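Local coordinates for FAD dependent oxidoreductase domain-containing protein (Deinococcus radiodurans R1, PDB 3C4N), which is of unknown function but binds ADP in this crystal and is probably an FAD-dependent oxidoreductase, at residues 103-116 and 167-181. Residues are numbered along the deposited sequence; the frame is centred on the assembly and turned at random.
Sequences REQLLGALGSGKTL and LTYRPGSLALLAAQQ
Leu167, Leu177 and Leu116 bury the most surface where helix 96-107 and the loop after it lie against strand 167-169 and helix 171-183. At the strand end, Leu167 CD1 meets Arg103 CG at 3.5 Å and also touches Leu107 CD2; the Leu167 side chain crosses those of Arg103 and Leu107 at about a right angle. The same methyl lies over one face of the Arg103 guanidinium, whose NH1 makes a weak hydrogen bond to Arg165 O. Next to it, Leu106 covers one face of the Tyr169 ring in a CH-pi contact: Leu106 CG stands 4.2 Å from the ring centroid, 19° off the normal. Tyr169 OH is hydrogen-bonded to the backbone O of Asp380 on helix 379-398.

Leu177 CD1 reaches Lys114 CB at 3.6 Å, whereas Leu177 CD2 meets Leu116 CG at 4.0 Å and Leu110 CD1 at 4.1 Å. Leu116 CD1 continues the apolar layer onto Leu174 CD1. The chain turns at the helix end in a Schellman motif, with Leu110 N bonded to Gln105 O, Ala109 N to Leu106 O, and Ala109 at C-prime. Ser112 OG donates to Ala109 O at 3.0 Å, nearly in line with the carbonyl (C=O...donor angle 165°).

Leu110 also packs on Phe53 and Tyr54 of helix 46-58, which begins within what is probably the Rossmann-type glycine-rich motif. The Leu174 side chain lies about 9 Å from bound ADP, so the contact flanks the nucleotide site without reaching it. With no hydrogen bond crossing between the segments, their cohesion rests largely on apolar side-chain fit, while polar bonds within the loop hold its turn in shape.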
loop_
_atom_site.group_PDB
_atom_site.type_symbol
_atom_site.label_atom_id
_atom_site.label_comp_id
_atom_site.label_asym_id
_atom_site.label_seq_id
_atom_site.Cartn_x
_atom_site.Cartn_y
_atom_site.Cartn_z
ATOM N N ARG A 103 19.529 -16.670 6.758
ATOM C CA ARG A 103 18.796 -17.835 7.239
ATOM C C ARG A 103 18.092 -17.527 8.554
ATOM O O ARG A 103 16.919 -17.870 8.727
ATOM C CB ARG A 103 19.711 -19.062 7.423
ATOM C CG ARG A 103 18.930 -20.379 7.312
ATOM C CD ARG A 103 19.711 -21.657 7.629
ATOM N NE ARG A 103 19.318 -22.110 8.957
ATOM C CZ ARG A 103 18.914 -23.336 9.280
ATOM N NH1 ARG A 103 18.837 -24.308 8.388
ATOM N NH2 ARG A 103 18.543 -23.581 10.521
ATOM N N GLU A 104 18.810 -16.877 9.467
ATOM C CA GLU A 104 18.272 -16.510 10.771
ATOM C C GLU A 104 17.057 -15.596 10.634
ATOM O O GLU A 104 16.059 -15.768 11.342
ATOM C CB GLU A 104 19.347 -15.818 11.613
ATOM C CG GLU A 104 18.973 -15.750 13.080
ATOM C CD GLU A 104 20.105 -15.272 13.991
ATOM O OE1 GLU A 104 20.088 -15.646 15.188
ATOM O OE2 GLU A 104 20.994 -14.523 13.531
ATOM N N GLN A 105 17.153 -14.628 9.721
ATOM C CA GLN A 105 16.064 -13.690 9.463
ATOM C C GLN A 105 14.812 -14.466 9.038
ATOM O O GLN A 105 13.715 -14.244 9.562
ATOM C CB GLN A 105 16.454 -12.701 8.355
ATOM C CG GLN A 105 17.420 -11.621 8.761
ATOM C CD GLN A 105 16.819 -10.632 9.735
ATOM O OE1 GLN A 105 17.183 -10.621 10.909
ATOM N NE2 GLN A 105 15.889 -9.798 9.260
ATOM N N LEU A 106 14.997 -15.385 8.093
ATOM C CA LEU A 106 13.920 -16.225 7.575
ATOM C C LEU A 106 13.159 -16.937 8.691
ATOM O O LEU A 106 11.949 -16.762 8.829
ATOM C CB LEU A 106 14.497 -17.254 6.595
ATOM C CG LEU A 106 14.437 -17.022 5.074
ATOM C CD1 LEU A 106 14.274 -15.580 4.722
ATOM C CD2 LEU A 106 15.677 -17.604 4.443
ATOM N N LEU A 107 13.863 -17.735 9.489
ATOM C CA LEU A 107 13.223 -18.463 10.585
ATOM C C LEU A 107 12.630 -17.533 11.651
ATOM O O LEU A 107 11.702 -17.911 12.356
ATOM C CB LEU A 107 14.223 -19.422 11.239
ATOM C CG LEU A 107 14.845 -20.512 10.359
ATOM C CD1 LEU A 107 15.874 -21.271 11.172
ATOM C CD2 LEU A 107 13.778 -21.450 9.835
ATOM N N GLY A 108 13.167 -16.319 11.766
ATOM C CA GLY A 108 12.653 -15.386 12.752
ATOM C C GLY A 108 11.680 -14.391 12.144
ATOM O O GLY A 108 11.273 -13.427 12.795
ATOM N N ALA A 109 11.309 -14.628 10.887
ATOM C CA ALA A 109 10.385 -13.756 10.165
ATOM C C ALA A 109 10.804 -12.275 10.226
ATOM O O ALA A 109 9.960 -11.395 10.369
ATOM C CB ALA A 109 8.969 -13.932 10.726
ATOM N N LEU A 110 12.111 -12.020 10.128
ATOM C CA LEU A 110 12.673 -10.660 10.164
ATOM C C LEU A 110 12.548 -10.044 11.548
ATOM O O LEU A 110 12.773 -8.848 11.722
ATOM C CB LEU A 110 11.959 -9.753 9.149
ATOM C CG LEU A 110 11.885 -10.269 7.706
ATOM C CD1 LEU A 110 11.011 -9.365 6.843
ATOM C CD2 LEU A 110 13.287 -10.360 7.158
ATOM N N GLY A 111 12.172 -10.863 12.525
ATOM C CA GLY A 111 12.008 -10.377 13.883
ATOM C C GLY A 111 10.839 -9.418 14.023
ATOM O O GLY A 111 10.901 -8.471 14.803
ATOM N N SER A 112 9.761 -9.671 13.282
ATOM C CA SER A 112 8.588 -8.802 13.314
ATOM C C SER A 112 7.413 -9.422 14.055
ATOM O O SER A 112 6.292 -8.927 13.964
ATOM C CB SER A 112 8.135 -8.499 11.893
ATOM O OG SER A 112 7.649 -9.689 11.295
ATOM N N GLY A 113 7.666 -10.507 14.773
ATOM C CA GLY A 113 6.597 -11.168 15.488
ATOM C C GLY A 113 5.522 -11.657 14.532
ATOM O O GLY A 113 4.452 -12.080 14.960
ATOM N N LYS A 114 5.799 -11.600 13.234
ATOM C CA LYS A 114 4.836 -12.043 12.235
ATOM C C LYS A 114 5.058 -13.500 11.828
ATOM O O LYS A 114 6.035 -14.140 12.236
ATOM C CB LYS A 114 4.907 -11.140 10.994
ATOM C CG LYS A 114 4.361 -9.727 11.193
ATOM C CD LYS A 114 2.876 -9.753 11.525
ATOM C CE LYS A 114 2.245 -8.356 11.546
ATOM N NZ LYS A 114 2.547 -7.569 12.758
ATOM N N THR A 115 4.139 -14.009 11.015
ATOM C CA THR A 115 4.196 -15.380 10.539
ATOM C C THR A 115 4.811 -15.487 9.145
ATOM O O THR A 115 4.393 -14.799 8.202
ATOM C CB THR A 115 2.783 -16.009 10.512
ATOM O OG1 THR A 115 2.836 -17.314 9.915
ATOM C CG2 THR A 115 1.829 -15.132 9.718
ATOM N N LEU A 116 5.816 -16.353 9.032
ATOM C CA LEU A 116 6.495 -16.594 7.765
ATOM C C LEU A 116 6.715 -18.097 7.637
ATOM O O LEU A 116 7.596 -18.648 8.283
ATOM C CB LEU A 116 7.839 -15.864 7.732
ATOM C CG LEU A 116 8.281 -15.361 6.355
ATOM C CD1 LEU A 116 9.795 -15.503 6.238
ATOM C CD2 LEU A 116 7.610 -16.148 5.261
ATOM N N LEU A 167 16.272 -25.005 3.403
ATOM C CA LEU A 167 14.948 -24.536 3.782
ATOM C C LEU A 167 14.121 -24.094 2.571
ATOM O O LEU A 167 14.675 -23.632 1.572
ATOM C CB LEU A 167 15.071 -23.325 4.710
ATOM C CG LEU A 167 15.875 -23.334 6.005
ATOM C CD1 LEU A 167 15.859 -21.930 6.569
ATOM C CD2 LEU A 167 15.289 -24.328 7.000
ATOM N N THR A 168 12.799 -24.229 2.654
ATOM C CA THR A 168 11.948 -23.738 1.572
ATOM C C THR A 168 10.948 -22.738 2.127
ATOM O O THR A 168 10.433 -22.903 3.233
ATOM C CB THR A 168 11.155 -24.850 0.830
ATOM O OG1 THR A 168 10.520 -25.717 1.773
ATOM C CG2 THR A 168 12.078 -25.648 -0.079
ATOM N N TYR A 169 10.693 -21.689 1.355
ATOM C CA TYR A 169 9.740 -20.655 1.738
ATOM C C TYR A 169 9.266 -19.957 0.480
ATOM O O TYR A 169 9.823 -20.163 -0.602
ATOM C CB TYR A 169 10.408 -19.636 2.658
ATOM C CG TYR A 169 11.552 -18.866 2.016
ATOM C CD1 TYR A 169 11.347 -17.605 1.420
ATOM C CD2 TYR A 169 12.845 -19.381 2.032
ATOM C CE1 TYR A 169 12.415 -16.877 0.866
ATOM C CE2 TYR A 169 13.908 -18.671 1.485
ATOM C CZ TYR A 169 13.695 -17.425 0.911
ATOM O OH TYR A 169 14.776 -16.726 0.418
ATOM N N ARG A 170 8.245 -19.121 0.612
ATOM C CA ARG A 170 7.745 -18.389 -0.547
ATOM C C ARG A 170 8.313 -16.975 -0.531
ATOM O O ARG A 170 8.010 -16.182 0.361
ATOM C CB ARG A 170 6.211 -18.335 -0.529
ATOM C CG ARG A 170 5.534 -19.692 -0.545
ATOM C CD ARG A 170 5.900 -20.467 -1.801
ATOM N NE ARG A 170 5.504 -19.746 -3.012
ATOM C CZ ARG A 170 4.283 -19.762 -3.536
ATOM N NH1 ARG A 170 3.320 -20.475 -2.964
ATOM N NH2 ARG A 170 4.024 -19.048 -4.627
ATOM N N PRO A 171 9.146 -16.636 -1.521
ATOM C CA PRO A 171 9.738 -15.295 -1.583
ATOM C C PRO A 171 8.661 -14.222 -1.633
ATOM O O PRO A 171 8.844 -13.119 -1.115
ATOM C CB PRO A 171 10.564 -15.334 -2.870
ATOM C CG PRO A 171 10.925 -16.787 -3.001
ATOM C CD PRO A 171 9.624 -17.470 -2.636
ATOM N N GLY A 172 7.539 -14.566 -2.270
ATOM C CA GLY A 172 6.418 -13.653 -2.388
ATOM C C GLY A 172 5.924 -13.263 -1.011
ATOM O O GLY A 172 5.692 -12.087 -0.736
ATOM N N SER A 173 5.762 -14.250 -0.138
ATOM C CA SER A 173 5.320 -13.977 1.223
ATOM C C SER A 173 6.359 -13.152 1.980
ATOM O O SER A 173 6.009 -12.287 2.777
ATOM C CB SER A 173 5.077 -15.280 1.981
ATOM O OG SER A 173 3.934 -15.940 1.482
ATOM N N LEU A 174 7.636 -13.434 1.739
ATOM C CA LEU A 174 8.724 -12.713 2.401
ATOM C C LEU A 174 8.641 -11.246 2.030
ATOM O O LEU A 174 8.628 -10.378 2.898
ATOM C CB LEU A 174 10.085 -13.276 1.973
ATOM C CG LEU A 174 11.316 -12.533 2.488
ATOM C CD1 LEU A 174 11.185 -12.348 3.992
ATOM C CD2 LEU A 174 12.623 -13.306 2.165
ATOM N N ALA A 175 8.569 -10.986 0.732
ATOM C CA ALA A 175 8.494 -9.630 0.207
ATOM C C ALA A 175 7.273 -8.869 0.739
ATOM O O ALA A 175 7.411 -7.760 1.243
ATOM C CB ALA A 175 8.472 -9.675 -1.319
ATOM N N LEU A 176 6.087 -9.467 0.616
ATOM C CA LEU A 176 4.852 -8.842 1.100
ATOM C C LEU A 176 4.993 -8.470 2.576
ATOM O O LEU A 176 4.670 -7.355 2.985
ATOM C CB LEU A 176 3.662 -9.793 0.940
ATOM C CG LEU A 176 2.318 -9.176 1.352
ATOM C CD1 LEU A 176 2.045 -7.975 0.468
ATOM C CD2 LEU A 176 1.173 -10.197 1.248
ATOM N N LEU A 177 5.466 -9.427 3.369
ATOM C CA LEU A 177 5.667 -9.220 4.793
ATOM C C LEU A 177 6.560 -8.015 5.026
ATOM O O LEU A 177 6.276 -7.167 5.867
ATOM C CB LEU A 177 6.324 -10.444 5.428
ATOM C CG LEU A 177 6.890 -10.247 6.833
ATOM C CD1 LEU A 177 5.798 -9.824 7.804
ATOM C CD2 LEU A 177 7.519 -11.537 7.284
ATOM N N ALA A 178 7.647 -7.945 4.274
ATOM C CA ALA A 178 8.585 -6.855 4.423
ATOM C C ALA A 178 7.924 -5.548 4.036
ATOM O O ALA A 178 8.050 -4.554 4.745
ATOM C CB ALA A 178 9.815 -7.105 3.567
ATOM N N ALA A 179 7.212 -5.537 2.919
ATOM C CA ALA A 179 6.553 -4.303 2.504
ATOM C C ALA A 179 5.525 -3.907 3.570
ATOM O O ALA A 179 5.516 -2.775 4.037
ATOM C CB ALA A 179 5.879 -4.486 1.145
ATOM N N GLN A 180 4.673 -4.845 3.965
ATOM C CA GLN A 180 3.665 -4.554 4.968
ATOM C C GLN A 180 4.242 -3.881 6.204
ATOM O O GLN A 180 3.803 -2.794 6.596
ATOM C CB GLN A 180 2.928 -5.832 5.355
ATOM C CG GLN A 180 2.042 -6.310 4.237
ATOM C CD GLN A 180 1.243 -7.519 4.604
ATOM O OE1 GLN A 180 1.723 -8.393 5.335
ATOM N NE2 GLN A 180 0.011 -7.595 4.091
ATOM N N GLN A 181 5.235 -4.532 6.802
ATOM C CA GLN A 181 5.916 -4.033 7.985
ATOM C C GLN A 181 6.537 -2.657 7.736
ATOM O O GLN A 181 6.531 -1.808 8.625
ATOM C CB GLN A 181 7.008 -5.023 8.417
ATOM C CG GLN A 181 6.510 -6.291 9.104
ATOM C CD GLN A 181 5.541 -5.995 10.238
ATOM O OE1 GLN A 181 4.332 -5.924 10.018
ATOM N NE2 GLN A 181 6.066 -5.810 11.448
#